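Local structure of Serine/threonine protein phosphatase Stp1 (Streptococcus agalactiae, 2PK0) at residues Asp114-His120 with Asp180-Leu186; Pro35-Asp41 with Thr104-Ala110; Asp140-Glu146 with Asn165-Gln169; Met55-Leu60 with Glu86-Ile90. The protein is a PP2C-family serine/threonine phosphatase that removes phosphate groups from phosphorylated serine and threonine residues of proteins, probably using water activated by bound magnesium ions. All blocks are in the same frame, centred on the assembly; numbering follows the deposited sequence.

Contact 1: residues Asp114-His120 with Asp180-Leu186; sequences DNIIFAH and DLGVHLL
Phe118 and Gly182 form one of the hydrogen-bonded pairs in an antiparallel pairing, whose segment axes run at 164° and come within 4.7 Å of each other. The Phe118 side chain can be followed outward. Its CB lies against Ala108 O of the next strand, and chi1 of 66° sets CG between the backbone N and carbonyl carbon, so that the ring leans back over the 180-186 strand. CD2 then meets Gly182 O at 3.4 Å, while CE1 and CZ lie near Gly182 N. Gly182 CA stands over the ring face, 4.1 Å from the Phe118 centroid, a CH-pi contact. At the rim, Phe118 CE2 touches His184 CD2 at 3.6 Å. These two rings are almost coplanar (7°) and meet rim to rim without overlap.

On the other face of the sheet, Ile117 CD1 packs on Val183 CG2 (3.8 Å) and Ala119 CB on Leu181 CD2. Backbone bonds such as Ile116 N to His184 O (2.9 Å) and Leu186 N to Asp114 O (2.8 Å) set the register of this outermost strand, although His120 N to Asp180 O is weak, and the glycine lets the Phe118 ring lie directly against the neighbouring main chain.

Contact 2: residues Pro35-Asp41 with Thr104-Ala110; sequences PLIILAD and TTIEAVA. With MG (magnesium ion), chain E; MG (magnesium ion), chain F.
Ile37 with Val109 and Leu39 with Glu107 are the hydrogen-bonded pairs of an antiparallel ladder whose segment axes run at 169° to each other, with Val109 N 2.8 Å from Ile37 O. Side chains alternate between the two faces. On the one turned to helices 48-64 and 72-96, Leu36 CD1 reaches Ala110 CB (3.7 Å), and Ile38 CG2 meets Ile106 CD1 (3.9 Å), the two isoleucines passing at a slant. Ile37, Leu39, Glu107 and Val109 occupy the face turned to the second sheet, where Val194 packs on Leu39, Glu107 and Val109. The Glu107 chain bends at chi2, and its OE2 hydrogen-bonds His120 ND1.

Toward Asp41 the ladder changes character. Thr105 N still donates to Asp41 O, but the return bond ends on a side chain: Asp41 N donates a hydrogen bond to Thr105 OG1 at 2.9 Å, and that hydroxyl is also hydrogen-bonded to Ser124 OG. Thr104 OG1 donates to Thr105 O, on a lone pair of that carbonyl. With chi1 of 177°, Asp41 extends its carboxylate away from its own amide and splits it between two metals. OD1 binds the chain E magnesium at 1.9 Å and OD2 the chain F magnesium at 2.3 Å. Water 3 coordinates both ions. Gly42 also binds the first ion, and Asp197 and Asp236 the second.

The bonds to Thr105 hold the Asp41 backbone from both its N and O atoms, placing the bridging carboxylate of a binuclear centre. A metal-bridging water of this kind is consistent with the nucleophile proposed for PP2C phosphatases.

Contact 3: residues Asp140-Glu146 with Asn165-Gln169; sequences DHSLVNE and NIITQ
His141 and Gln169 meet because their first torsions point them at one another: in His141, CG lies anti to the carbonyl carbon (chi1 -61°), whereas in Gln169 it sits between backbone N and carbonyl carbon (chi1 64°), with the chain extended beyond. The amide of Gln169 thus arrives over one face of the imidazole, NE2 standing 3.1 Å above the His141 ring plane and offset toward its rim, with the ring and amide planes inclined at 65°. Both polar ends are held elsewhere. Gln169 NE2 donates to Glu178 O, while His141 hydrogen-bonds Asp180 OD2 through NE2 and Gly122 N through ND1, and its ring stacks with that of His120.

The backbones join on the two sides of a single bridge between Ser142 and Ile167. Thr168 N donates to His141 O at 2.9 Å, coming from above the carbonyl plane, and Leu143 N makes a weaker bond to Ile166 O at 3.0 Å. His141 is itself the centre of an inverse gamma turn, after which Ser142 becomes the N-cap of helix 143-149, its OG accepting a long, weak bond from Asn145 N. Water 6 adds a third link: it takes a hydrogen bond from Val144 N (3.1 Å) and gives one to Asn165 OD1 (3.2 Å). Further out, Leu143 and Ile166 lie side by side, their CD1 atoms 4.1 Å apart.

The clasp closes the base of an excursion containing helices 143-149 and 155-159. Such an excursion is consistent with the flap subdomain of bacterial PP2C phosphatases.

Contact 4: residues Met55-Leu60 with Glu86-Ile90; sequences MTVTDL and ENRKI
Glu86 enters as a knob into a hole made by Met55, Thr56, Asp59 and Leu60, joining two helices that cover one sheet of the PP2C alpha-beta-beta-alpha sandwich. The short helical segments run at 132° to each other, with axes 10.9 Å apart at closest approach, so the long Glu86 and Lys89 side chains span much of the gap.

Lys89 supplies the cross-helix donor. Its extended chain brings NZ to Asp59 OD2 at 2.9 Å, a hydrogen-bonded salt bridge in which NZ approaches from above the carboxylate plane, 41° out of it. Asp59 OD2 also lies 3.0 Å from Glu86 OE2, two acceptors placed close together without a hydrogen bond. If these positions are accurate, such crowding could raise the proton affinity of one of the acids, with the Lys89 charge offsetting part of the repulsion.

Several main-chain acceptors are satisfied within their own helices: Met55 O by Asp59 N, Thr56 O by Leu60 N, Glu86 O by Ile90 N. Thr56 OG1 hydrogen-bonds Ala52 O one turn back, and Ile90 CD1 packs beside that hydroxyl. Apolar contact lines the Glu86 stem on the side of Leu60, where Leu60 CD1 comes to 3.8 Å from Glu86 CG.

How the contacts relate
Contacts 1 and 2 share one antiparallel sheet: strands 103-112 and 115-121 are neighbours, joined by Ala119 N to Ala108 O at 2.9 Å and by His120 ND1 to Glu107 OE2 at 2.7 Å. Contact 4, nested in the loop that contact 2 closes, lies on this sheet, and the centres of contacts 2 and 4 are about 11 Å apart; Ile106 CD1 meets Leu60 CD2 at 3.7 Å. Contact 3 is nested within contact 1 and tied to it by Asp180 OD2 and His141 NE2 at 3.0 Å. Contact 2 holds the metal ligand Asp41. The side chain of Ile167 in contact 3 is about 8 Å from a magnesium ion, those of His120 and Thr56 about 12 Å.

Contact 1: residues Asp114-His120 with Asp180-Leu186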
# COMPACT_ATOMS: atom_id res chain seq x y z
N ASP A 114 -7.31 17.47 -5.62
CA ASP A 114 -6.00 17.35 -4.97
C ASP A 114 -6.07 16.71 -3.57
O ASP A 114 -5.12 16.80 -2.77
CB ASP A 114 -5.28 18.70 -4.90
CG ASP A 114 -6.13 19.80 -4.30
OD1 ASP A 114 -7.23 19.53 -3.79
OD2 ASP A 114 -5.68 20.95 -4.35
N ASN A 115 -7.20 16.08 -3.29
CA ASN A 115 -7.35 15.27 -2.09
C ASN A 115 -7.16 13.79 -2.42
O ASN A 115 -7.47 13.33 -3.51
CB ASN A 115 -8.74 15.49 -1.46
CG ASN A 115 -8.86 16.82 -0.77
OD1 ASN A 115 -8.45 16.98 0.39
ND2 ASN A 115 -9.44 17.79 -1.46
N ILE A 116 -6.63 13.05 -1.46
CA ILE A 116 -6.62 11.61 -1.54
C ILE A 116 -7.50 11.06 -0.42
O ILE A 116 -7.64 11.69 0.63
CB ILE A 116 -5.20 11.00 -1.38
CG1 ILE A 116 -4.49 11.59 -0.18
CG2 ILE A 116 -4.36 11.26 -2.61
CD1 ILE A 116 -3.44 10.69 0.37
N ILE A 117 -8.10 9.91 -0.67
CA ILE A 117 -8.66 9.11 0.39
C ILE A 117 -8.12 7.67 0.29
O ILE A 117 -8.12 7.05 -0.78
CB ILE A 117 -10.21 9.15 0.43
CG1 ILE A 117 -10.74 8.23 1.54
CG2 ILE A 117 -10.79 8.79 -0.91
CD1 ILE A 117 -12.18 8.51 1.96
N PHE A 118 -7.63 7.15 1.41
CA PHE A 118 -7.12 5.81 1.38
C PHE A 118 -7.84 4.85 2.32
O PHE A 118 -8.40 5.26 3.32
CB PHE A 118 -5.61 5.80 1.64
CG PHE A 118 -5.20 6.25 3.03
CD1 PHE A 118 -5.18 5.35 4.10
CD2 PHE A 118 -4.79 7.55 3.25
CE1 PHE A 118 -4.79 5.75 5.37
CE2 PHE A 118 -4.39 7.96 4.53
CZ PHE A 118 -4.39 7.07 5.58
N ALA A 119 -7.79 3.57 1.97
CA ALA A 119 -8.11 2.48 2.87
C ALA A 119 -6.84 1.66 3.05
O ALA A 119 -6.12 1.44 2.07
CB ALA A 119 -9.22 1.62 2.29
N HIS A 120 -6.59 1.17 4.27
CA HIS A 120 -5.30 0.55 4.63
C HIS A 120 -5.48 -0.65 5.57
O HIS A 120 -6.16 -0.54 6.57
CB HIS A 120 -4.39 1.61 5.26
CG HIS A 120 -3.40 1.07 6.24
ND1 HIS A 120 -2.35 0.26 5.88
CD2 HIS A 120 -3.29 1.26 7.58
CE1 HIS A 120 -1.63 -0.03 6.95
NE2 HIS A 120 -2.18 0.56 8.00
N ASP A 180 -8.05 1.13 8.07
CA ASP A 180 -7.92 2.52 8.48
C ASP A 180 -8.22 3.37 7.28
O ASP A 180 -7.70 3.10 6.21
CB ASP A 180 -6.50 2.83 8.94
CG ASP A 180 -6.12 2.15 10.23
OD1 ASP A 180 -7.03 1.80 11.01
OD2 ASP A 180 -4.90 1.98 10.46
N LEU A 181 -9.03 4.40 7.45
CA LEU A 181 -9.27 5.35 6.38
C LEU A 181 -8.65 6.69 6.69
O LEU A 181 -8.43 7.02 7.84
CB LEU A 181 -10.76 5.53 6.16
CG LEU A 181 -11.58 4.26 6.01
CD1 LEU A 181 -13.00 4.62 6.32
CD2 LEU A 181 -11.48 3.67 4.63
N GLY A 182 -8.35 7.47 5.65
CA GLY A 182 -7.85 8.83 5.85
C GLY A 182 -7.98 9.74 4.63
O GLY A 182 -7.69 9.34 3.50
N VAL A 183 -8.43 10.97 4.86
CA VAL A 183 -8.45 11.96 3.80
C VAL A 183 -7.32 12.95 4.04
O VAL A 183 -7.13 13.42 5.16
CB VAL A 183 -9.80 12.69 3.73
CG1 VAL A 183 -9.89 13.56 2.50
CG2 VAL A 183 -10.92 11.69 3.72
N HIS A 184 -6.55 13.24 2.99
CA HIS A 184 -5.46 14.21 3.09
C HIS A 184 -5.38 15.10 1.87
O HIS A 184 -5.75 14.70 0.77
CB HIS A 184 -4.13 13.51 3.25
CG HIS A 184 -4.00 12.77 4.55
ND1 HIS A 184 -3.45 13.33 5.68
CD2 HIS A 184 -4.38 11.51 4.89
CE1 HIS A 184 -3.50 12.46 6.67
NE2 HIS A 184 -4.06 11.35 6.22
N LEU A 185 -4.85 16.30 2.07
CA LEU A 185 -4.63 17.25 1.00
C LEU A 185 -3.22 17.11 0.45
O LEU A 185 -2.26 17.05 1.21
CB LEU A 185 -4.83 18.66 1.54
CG LEU A 185 -4.76 19.83 0.56
CD1 LEU A 185 -5.76 19.67 -0.56
CD2 LEU A 185 -5.00 21.13 1.31
N LEU A 186 -3.09 17.05 -0.87
CA LEU A 186 -1.76 17.06 -1.48
C LEU A 186 -1.40 18.47 -1.97
O LEU A 186 -2.18 19.09 -2.69
CB LEU A 186 -1.68 16.06 -2.64
CG LEU A 186 -1.04 14.67 -2.44
CD1 LEU A 186 -1.30 14.07 -1.06
CD2 LEU A 186 -1.46 13.70 -3.55

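Contact 2: residues Pro35-Asp41 with Thr104-Ala110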
# COMPACT_ATOMS: atom_id res chain seq x y z
N PRO A 35 -8.98 8.49 -10.56
CA PRO A 35 -7.99 7.43 -10.54
C PRO A 35 -7.99 6.69 -9.21
O PRO A 35 -8.26 7.30 -8.18
CB PRO A 35 -6.65 8.17 -10.71
CG PRO A 35 -6.92 9.60 -10.61
CD PRO A 35 -8.38 9.83 -10.40
N LEU A 36 -7.69 5.40 -9.25
CA LEU A 36 -7.50 4.61 -8.06
C LEU A 36 -6.25 3.75 -8.22
O LEU A 36 -6.03 3.16 -9.26
CB LEU A 36 -8.73 3.72 -7.83
CG LEU A 36 -8.73 2.78 -6.62
CD1 LEU A 36 -9.14 3.50 -5.34
CD2 LEU A 36 -9.65 1.63 -6.89
N ILE A 37 -5.45 3.70 -7.17
CA ILE A 37 -4.21 2.94 -7.16
C ILE A 37 -4.37 1.91 -6.07
O ILE A 37 -4.74 2.26 -4.95
CB ILE A 37 -3.04 3.82 -6.78
CG1 ILE A 37 -2.78 4.85 -7.87
CG2 ILE A 37 -1.81 3.00 -6.51
CD1 ILE A 37 -1.97 6.00 -7.40
N ILE A 38 -4.15 0.65 -6.41
CA ILE A 38 -4.25 -0.43 -5.46
C ILE A 38 -2.95 -1.22 -5.39
O ILE A 38 -2.50 -1.78 -6.37
CB ILE A 38 -5.39 -1.40 -5.81
CG1 ILE A 38 -6.62 -0.63 -6.27
CG2 ILE A 38 -5.76 -2.24 -4.60
CD1 ILE A 38 -7.81 -1.54 -6.49
N LEU A 39 -2.36 -1.26 -4.19
CA LEU A 39 -1.14 -2.02 -3.92
C LEU A 39 -1.47 -3.14 -2.92
O LEU A 39 -2.14 -2.88 -1.90
CB LEU A 39 -0.07 -1.09 -3.33
CG LEU A 39 1.38 -1.57 -3.11
CD1 LEU A 39 2.33 -0.41 -3.18
CD2 LEU A 39 1.60 -2.30 -1.78
N ALA A 40 -0.98 -4.35 -3.16
CA ALA A 40 -1.29 -5.46 -2.26
C ALA A 40 -0.12 -6.36 -2.02
O ALA A 40 0.54 -6.78 -2.96
CB ALA A 40 -2.45 -6.26 -2.79
N ASP A 41 0.15 -6.67 -0.76
CA ASP A 41 1.23 -7.59 -0.44
C ASP A 41 0.65 -8.93 0.04
O ASP A 41 0.17 -9.04 1.16
CB ASP A 41 2.15 -6.95 0.60
CG ASP A 41 3.29 -7.86 1.06
OD1 ASP A 41 3.34 -9.09 0.79
OD2 ASP A 41 4.19 -7.32 1.73
N THR A 104 -3.66 -11.09 2.08
CA THR A 104 -2.91 -9.98 1.55
C THR A 104 -3.06 -8.69 2.36
O THR A 104 -4.07 -8.48 3.01
CB THR A 104 -3.26 -9.70 0.07
OG1 THR A 104 -2.50 -8.58 -0.38
CG2 THR A 104 -4.73 -9.42 -0.11
N THR A 105 -2.05 -7.83 2.33
CA THR A 105 -2.25 -6.45 2.80
C THR A 105 -3.01 -5.68 1.71
O THR A 105 -3.10 -6.14 0.57
CB THR A 105 -0.92 -5.69 3.03
OG1 THR A 105 -0.31 -5.38 1.78
CG2 THR A 105 0.03 -6.48 3.89
N ILE A 106 -3.53 -4.51 2.04
CA ILE A 106 -4.00 -3.60 1.00
C ILE A 106 -3.72 -2.12 1.27
O ILE A 106 -3.74 -1.67 2.42
CB ILE A 106 -5.51 -3.79 0.65
CG1 ILE A 106 -5.76 -3.41 -0.82
CG2 ILE A 106 -6.42 -3.00 1.60
CD1 ILE A 106 -7.22 -3.20 -1.16
N GLU A 107 -3.39 -1.40 0.20
CA GLU A 107 -3.48 0.05 0.16
C GLU A 107 -4.30 0.44 -1.06
O GLU A 107 -3.94 0.10 -2.20
CB GLU A 107 -2.10 0.72 0.06
CG GLU A 107 -1.09 0.37 1.14
CD GLU A 107 -1.60 0.59 2.55
OE1 GLU A 107 -2.35 1.56 2.79
OE2 GLU A 107 -1.27 -0.21 3.44
N ALA A 108 -5.41 1.13 -0.83
CA ALA A 108 -6.24 1.55 -1.93
C ALA A 108 -6.38 3.05 -1.82
O ALA A 108 -6.81 3.57 -0.80
CB ALA A 108 -7.60 0.87 -1.85
N VAL A 109 -5.96 3.76 -2.87
CA VAL A 109 -5.87 5.22 -2.82
C VAL A 109 -6.57 5.80 -4.02
O VAL A 109 -6.24 5.44 -5.16
CB VAL A 109 -4.41 5.71 -2.88
CG1 VAL A 109 -4.34 7.22 -2.71
CG2 VAL A 109 -3.56 5.03 -1.84
N ALA A 110 -7.55 6.66 -3.78
CA ALA A 110 -8.25 7.36 -4.85
C ALA A 110 -7.94 8.85 -4.76
O ALA A 110 -7.83 9.40 -3.66
CB ALA A 110 -9.72 7.15 -4.73
MG MG E . 4.08 -10.89 0.68
MG MG F . 6.36 -7.88 2.09
O HOH W 1 4.14 -11.22 2.92
O HOH W 2 5.00 -12.47 0.79
O HOH W 3 5.90 -9.90 1.39
O HOH W 4 4.89 -10.20 -1.08
O HOH W 5 5.93 -8.91 3.94

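Contact 3: residues Asp140-Glu146 with Asn165-Gln169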
# COMPACT_ATOMS: atom_id res chain seq x y z
N ASP A 140 1.22 0.54 11.00
CA ASP A 140 1.36 -0.87 10.69
C ASP A 140 0.39 -1.68 11.56
O ASP A 140 0.32 -1.45 12.76
CB ASP A 140 2.81 -1.34 10.94
CG ASP A 140 3.79 -0.96 9.82
OD1 ASP A 140 3.37 -0.29 8.85
OD2 ASP A 140 4.98 -1.34 9.89
N HIS A 141 -0.38 -2.59 10.97
CA HIS A 141 -1.16 -3.50 11.79
C HIS A 141 -0.29 -4.67 12.18
O HIS A 141 -0.28 -5.69 11.52
CB HIS A 141 -2.43 -3.94 11.09
CG HIS A 141 -3.34 -2.81 10.77
ND1 HIS A 141 -4.02 -2.71 9.58
CD2 HIS A 141 -3.63 -1.68 11.46
CE1 HIS A 141 -4.71 -1.58 9.55
NE2 HIS A 141 -4.49 -0.94 10.69
N SER A 142 0.44 -4.49 13.27
CA SER A 142 1.49 -5.41 13.64
C SER A 142 1.38 -5.69 15.11
O SER A 142 0.64 -5.01 15.82
CB SER A 142 2.86 -4.77 13.37
OG SER A 142 3.13 -3.73 14.30
N LEU A 143 2.14 -6.68 15.57
CA LEU A 143 2.17 -7.05 16.97
C LEU A 143 2.73 -5.94 17.85
O LEU A 143 2.10 -5.60 18.86
CB LEU A 143 2.95 -8.36 17.17
CG LEU A 143 2.74 -9.21 18.43
CD1 LEU A 143 2.79 -10.67 18.04
CD2 LEU A 143 3.78 -8.94 19.47
N VAL A 144 3.88 -5.37 17.46
CA VAL A 144 4.52 -4.34 18.29
C VAL A 144 3.68 -3.08 18.45
O VAL A 144 3.72 -2.46 19.51
CB VAL A 144 6.03 -4.00 17.89
CG1 VAL A 144 6.78 -5.23 17.58
CG2 VAL A 144 6.14 -3.03 16.71
N ASN A 145 2.88 -2.74 17.44
CA ASN A 145 1.96 -1.58 17.56
C ASN A 145 0.78 -1.85 18.49
O ASN A 145 0.27 -0.91 19.08
CB ASN A 145 1.48 -1.06 16.20
CG ASN A 145 2.56 -0.31 15.45
OD1 ASN A 145 3.58 0.08 16.01
ND2 ASN A 145 2.35 -0.11 14.17
N GLU A 146 0.35 -3.10 18.61
CA GLU A 146 -0.69 -3.47 19.57
C GLU A 146 -0.20 -3.33 21.01
O GLU A 146 -0.93 -2.83 21.88
CB GLU A 146 -1.21 -4.90 19.35
CG GLU A 146 -2.05 -5.02 18.10
CD GLU A 146 -3.08 -6.13 18.18
OE1 GLU A 146 -2.73 -7.28 18.59
OE2 GLU A 146 -4.25 -5.85 17.81
N ASN A 165 8.19 -8.30 12.10
CA ASN A 165 6.78 -7.91 12.21
C ASN A 165 5.80 -9.06 11.95
O ASN A 165 5.71 -9.58 10.84
CB ASN A 165 6.46 -6.72 11.28
CG ASN A 165 6.97 -5.36 11.83
OD1 ASN A 165 6.98 -5.12 13.05
ND2 ASN A 165 7.39 -4.48 10.92
N ILE A 166 5.07 -9.46 12.99
CA ILE A 166 3.96 -10.39 12.83
C ILE A 166 2.68 -9.57 12.58
O ILE A 166 2.28 -8.76 13.41
CB ILE A 166 3.75 -11.30 14.08
CG1 ILE A 166 4.99 -12.16 14.35
CG2 ILE A 166 2.51 -12.18 13.91
CD1 ILE A 166 5.84 -11.70 15.54
N ILE A 167 2.06 -9.78 11.43
CA ILE A 167 0.89 -9.01 11.03
C ILE A 167 -0.36 -9.39 11.85
O ILE A 167 -0.55 -10.57 12.21
CB ILE A 167 0.69 -9.14 9.51
CG1 ILE A 167 0.10 -7.87 8.92
CG2 ILE A 167 -0.09 -10.40 9.12
CD1 ILE A 167 0.20 -7.87 7.43
N THR A 168 -1.18 -8.41 12.21
CA THR A 168 -2.35 -8.68 13.06
C THR A 168 -3.68 -8.71 12.31
O THR A 168 -4.67 -9.19 12.85
CB THR A 168 -2.46 -7.73 14.30
OG1 THR A 168 -2.58 -6.36 13.90
CG2 THR A 168 -1.29 -7.92 15.22
N GLN A 169 -3.69 -8.18 11.08
CA GLN A 169 -4.82 -8.42 10.18
C GLN A 169 -4.44 -8.39 8.71
O GLN A 169 -3.48 -7.75 8.32
CB GLN A 169 -5.99 -7.48 10.45
CG GLN A 169 -5.72 -6.05 10.21
CD GLN A 169 -6.95 -5.22 10.42
OE1 GLN A 169 -8.07 -5.74 10.43
NE2 GLN A 169 -6.77 -3.92 10.59
O HOH W 6 5.10 -6.81 15.03

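Contact 4: residues Met55-Leu60 with Glu86-Ile90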
# COMPACT_ATOMS: atom_id res chain seq x y z
N MET A 55 -5.83 -11.10 -7.07
CA MET A 55 -7.30 -11.14 -7.09
C MET A 55 -7.94 -9.88 -6.50
O MET A 55 -8.82 -9.30 -7.12
CB MET A 55 -7.83 -12.37 -6.38
CG MET A 55 -9.21 -12.78 -6.79
SD MET A 55 -9.39 -14.56 -6.47
CE MET A 55 -9.23 -15.28 -8.13
N THR A 56 -7.48 -9.48 -5.33
CA THR A 56 -7.93 -8.26 -4.68
C THR A 56 -7.80 -7.06 -5.61
O THR A 56 -8.79 -6.41 -5.90
CB THR A 56 -7.10 -7.98 -3.43
OG1 THR A 56 -7.22 -9.09 -2.53
CG2 THR A 56 -7.55 -6.70 -2.73
N VAL A 57 -6.59 -6.82 -6.11
CA VAL A 57 -6.32 -5.72 -7.03
C VAL A 57 -7.15 -5.78 -8.32
O VAL A 57 -7.75 -4.78 -8.70
CB VAL A 57 -4.78 -5.62 -7.36
CG1 VAL A 57 -4.50 -4.63 -8.49
CG2 VAL A 57 -3.97 -5.25 -6.10
N THR A 58 -7.22 -6.94 -8.98
CA THR A 58 -7.99 -7.08 -10.22
C THR A 58 -9.52 -6.93 -10.00
O THR A 58 -10.13 -6.14 -10.67
CB THR A 58 -7.65 -8.39 -11.01
OG1 THR A 58 -6.23 -8.48 -11.18
CG2 THR A 58 -8.29 -8.42 -12.39
N ASP A 59 -10.08 -7.64 -9.02
CA ASP A 59 -11.52 -7.57 -8.69
C ASP A 59 -12.02 -6.18 -8.28
O ASP A 59 -13.06 -5.71 -8.79
CB ASP A 59 -11.89 -8.56 -7.58
CG ASP A 59 -11.91 -10.01 -8.04
OD1 ASP A 59 -11.67 -10.28 -9.25
OD2 ASP A 59 -12.16 -10.89 -7.19
N LEU A 60 -11.30 -5.55 -7.36
CA LEU A 60 -11.66 -4.23 -6.88
C LEU A 60 -11.59 -3.21 -8.00
O LEU A 60 -12.50 -2.40 -8.15
CB LEU A 60 -10.72 -3.78 -5.76
CG LEU A 60 -11.24 -3.83 -4.33
CD1 LEU A 60 -11.57 -5.24 -3.89
CD2 LEU A 60 -10.18 -3.25 -3.44
N GLU A 86 -14.22 -8.74 -0.44
CA GLU A 86 -12.97 -9.36 -0.86
C GLU A 86 -12.31 -10.17 0.26
O GLU A 86 -11.72 -11.23 0.01
CB GLU A 86 -12.02 -8.28 -1.40
CG GLU A 86 -11.10 -8.77 -2.48
CD GLU A 86 -11.81 -9.13 -3.78
OE1 GLU A 86 -12.92 -8.60 -4.05
OE2 GLU A 86 -11.24 -9.95 -4.53
N ASN A 87 -12.42 -9.68 1.50
CA ASN A 87 -11.97 -10.39 2.69
C ASN A 87 -12.59 -11.78 2.83
O ASN A 87 -11.89 -12.77 3.04
CB ASN A 87 -12.33 -9.58 3.93
CG ASN A 87 -11.86 -10.22 5.20
OD1 ASN A 87 -12.63 -10.39 6.15
ND2 ASN A 87 -10.60 -10.58 5.24
N ARG A 88 -13.90 -11.86 2.68
CA ARG A 88 -14.59 -13.13 2.76
C ARG A 88 -14.45 -13.95 1.46
O ARG A 88 -14.53 -15.17 1.50
CB ARG A 88 -16.05 -12.94 3.17
CG ARG A 88 -16.90 -12.25 2.14
CD ARG A 88 -18.11 -11.57 2.75
NE ARG A 88 -19.02 -12.50 3.41
CZ ARG A 88 -19.28 -12.47 4.71
NH1 ARG A 88 -20.12 -13.35 5.24
NH2 ARG A 88 -18.70 -11.55 5.48
N LYS A 89 -14.19 -13.30 0.32
CA LYS A 89 -13.95 -14.03 -0.93
C LYS A 89 -12.60 -14.76 -0.90
O LYS A 89 -12.48 -15.89 -1.37
CB LYS A 89 -14.01 -13.08 -2.13
CG LYS A 89 -14.11 -13.76 -3.46
CD LYS A 89 -13.97 -12.78 -4.65
CE LYS A 89 -13.83 -13.60 -5.96
NZ LYS A 89 -14.25 -12.86 -7.22
N ILE A 90 -11.58 -14.14 -0.32
CA ILE A 90 -10.26 -14.75 -0.24
C ILE A 90 -10.18 -15.78 0.90
O ILE A 90 -9.47 -16.78 0.80
CB ILE A 90 -9.19 -13.65 -0.10
CG1 ILE A 90 -9.07 -12.90 -1.41
CG2 ILE A 90 -7.82 -14.20 0.23
CD1 ILE A 90 -7.90 -12.04 -1.42